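Local coordinates for type-2 ice-structuring protein (Brachyopsis rostratus, PDB 2ZIB) that binds to ice crystals and inhibits their growth, protecting fish blood from freezing in subzero sea water, at residues L55-I60 with M105-A110. Sequence-based numbering, arbitrary orientation.
Sequences LYIKDI and MQMTAA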
loop_
_atom_site.group_PDB
_atom_site.type_symbol
_atom_site.label_atom_id
_atom_site.label_comp_id
_atom_site.label_asym_id
_atom_site.label_seq_id
_atom_site.Cartn_x
_atom_site.Cartn_y
_atom_site.Cartn_z
ATOM N N LEU A 55 9.698 -6.263 0.090
ATOM C CA LEU A 55 10.840 -6.087 0.961
ATOM C C LEU A 55 11.352 -4.643 0.954
ATOM O O LEU A 55 11.778 -4.127 1.987
ATOM C CB LEU A 55 11.968 -7.066 0.556
ATOM C CG LEU A 55 11.661 -8.562 0.779
ATOM C CD1 LEU A 55 12.826 -9.418 0.160
ATOM C CD2 LEU A 55 11.427 -8.888 2.297
ATOM N N TYR A 56 11.312 -3.977 -0.202
ATOM C CA TYR A 56 11.688 -2.562 -0.201
ATOM C C TYR A 56 10.762 -1.733 0.715
ATOM O O TYR A 56 11.208 -0.892 1.497
ATOM C CB TYR A 56 11.595 -1.993 -1.632
ATOM C CG TYR A 56 11.867 -0.504 -1.651
ATOM C CD1 TYR A 56 13.188 -0.036 -1.609
ATOM C CD2 TYR A 56 10.841 0.438 -1.689
ATOM C CE1 TYR A 56 13.492 1.344 -1.576
ATOM C CE2 TYR A 56 11.123 1.804 -1.654
ATOM C CZ TYR A 56 12.432 2.253 -1.614
ATOM O OH TYR A 56 12.691 3.609 -1.600
ATOM N N ILE A 57 9.462 -1.941 0.581
ATOM C CA ILE A 57 8.501 -1.181 1.380
ATOM C C ILE A 57 8.619 -1.554 2.851
ATOM O O ILE A 57 8.610 -0.667 3.716
ATOM C CB ILE A 57 7.051 -1.365 0.828
ATOM C CG1 ILE A 57 6.906 -0.739 -0.580
ATOM C CG2 ILE A 57 6.034 -0.788 1.791
ATOM C CD1 ILE A 57 5.662 -1.210 -1.381
ATOM N N LYS A 58 8.780 -2.853 3.141
ATOM C CA LYS A 58 9.002 -3.303 4.515
ATOM C C LYS A 58 10.114 -2.502 5.140
ATOM O O LYS A 58 10.025 -2.083 6.276
ATOM C CB LYS A 58 9.365 -4.784 4.486
ATOM C CG LYS A 58 9.951 -5.314 5.792
ATOM C CD LYS A 58 10.543 -6.706 5.616
ATOM C CE LYS A 58 11.346 -7.147 6.825
ATOM N NZ LYS A 58 12.352 -8.171 6.418
ATOM N N ASP A 59 11.191 -2.276 4.378
ATOM C CA ASP A 59 12.343 -1.595 4.941
ATOM C C ASP A 59 12.152 -0.114 5.143
ATOM O O ASP A 59 12.872 0.494 5.926
ATOM C CB ASP A 59 13.569 -1.852 4.070
ATOM C CG ASP A 59 14.011 -3.311 4.094
ATOM O OD1 ASP A 59 13.556 -4.123 4.961
ATOM O OD2 ASP A 59 14.801 -3.749 3.232
ATOM N N ILE A 60 11.144 0.477 4.515
ATOM C CA ILE A 60 10.893 1.901 4.722
ATOM C C ILE A 60 10.092 2.170 5.980
ATOM O O ILE A 60 10.363 3.137 6.695
ATOM C CB ILE A 60 10.168 2.501 3.465
ATOM C CG1 ILE A 60 11.159 2.687 2.316
ATOM C CG2 ILE A 60 9.385 3.820 3.836
ATOM C CD1 ILE A 60 12.545 3.057 2.764
ATOM N N MET A 105 -6.834 -3.417 2.922
ATOM C CA MET A 105 -5.588 -4.160 3.058
ATOM C C MET A 105 -4.510 -3.368 3.755
ATOM O O MET A 105 -4.263 -2.199 3.430
ATOM C CB MET A 105 -5.121 -4.506 1.659
ATOM C CG MET A 105 -3.857 -5.368 1.570
ATOM S SD MET A 105 -3.158 -5.379 -0.100
ATOM C CE MET A 105 -4.264 -6.474 -0.991
ATOM N N GLN A 106 -3.811 -4.019 4.677
ATOM C CA GLN A 106 -2.658 -3.422 5.304
ATOM C C GLN A 106 -1.501 -4.414 5.336
ATOM O O GLN A 106 -1.708 -5.622 5.322
ATOM C CB GLN A 106 -2.919 -2.995 6.748
ATOM C CG GLN A 106 -3.465 -4.077 7.628
ATOM C CD GLN A 106 -3.660 -3.657 9.069
ATOM O OE1 GLN A 106 -3.143 -4.354 9.952
ATOM N NE2 GLN A 106 -4.365 -2.564 9.318
ATOM N N MET A 107 -0.295 -3.861 5.451
ATOM C CA MET A 107 0.877 -4.639 5.921
ATOM C C MET A 107 0.760 -4.667 7.441
ATOM O O MET A 107 0.666 -3.589 8.087
ATOM C CB MET A 107 2.183 -3.994 5.480
ATOM C CG MET A 107 2.309 -3.907 3.954
ATOM S SD MET A 107 3.739 -2.924 3.448
ATOM C CE MET A 107 4.863 -4.128 2.907
ATOM N N THR A 108 0.806 -5.878 8.028
ATOM C CA THR A 108 0.641 -6.039 9.465
ATOM C C THR A 108 1.916 -5.764 10.255
ATOM O O THR A 108 2.980 -5.462 9.689
ATOM C CB THR A 108 0.108 -7.424 9.818
ATOM O OG1 THR A 108 1.091 -8.424 9.476
ATOM C CG2 THR A 108 -1.226 -7.763 9.152
ATOM N N ALA A 109 1.802 -5.866 11.580
ATOM C CA ALA A 109 2.914 -5.661 12.494
ATOM C C ALA A 109 3.889 -6.848 12.497
ATOM O O ALA A 109 4.958 -6.744 13.097
ATOM C CB ALA A 109 2.382 -5.455 13.887
ATOM N N ALA A 110 3.564 -7.933 11.800
ATOM C CA ALA A 110 4.558 -9.025 11.694
ATOM C C ALA A 110 5.826 -8.436 11.058
ATOM O O ALA A 110 5.746 -7.559 10.181
ATOM C CB ALA A 110 3.978 -10.108 10.855
#
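Met107 reaches from the end of strand 104-107 to the flank of helix 51-60, where its thioether meets Ile57. The two side chains cross at about a right angle. Met107 SD lies 3.5 Å from Ile57 CG2, the shortest approach between the segments. Met107 CE is 3.7 Å from Ile57 CG2 and also touches Ile57 CB. The gamma methyl of Ile57 therefore packs against both the sulfur and the end of the methionine. With chi1 at -66°, Ile57 puts CG1 beside the backbone N, and it is the other branch, CG2, that meets the methionine. From CA to SD the Met107 chain is extended, and it then bends at chi3 (105°), which carries CE in against the helix. Met107 CE also sits 4.1 Å from the backbone N of Lys58. Lys58 takes part mainly through its backbone; its CB is 4.8 Å from Met107 CE, and the rest of the chain extends outward from the methionine. No hydrogen bond joins the segments, and the contact is apolar and small, about 100 Å² in all. Both main partners are buried. Ile57 also touches Ile48 and Ile127, and Met107 touches Val65, Ile67 and Trp115, so the pair belongs to a larger apolar cluster. The arrangement packs helix 51-60 against the end of strand 104-107, within the hydrophobic core of a C-type lectin fold.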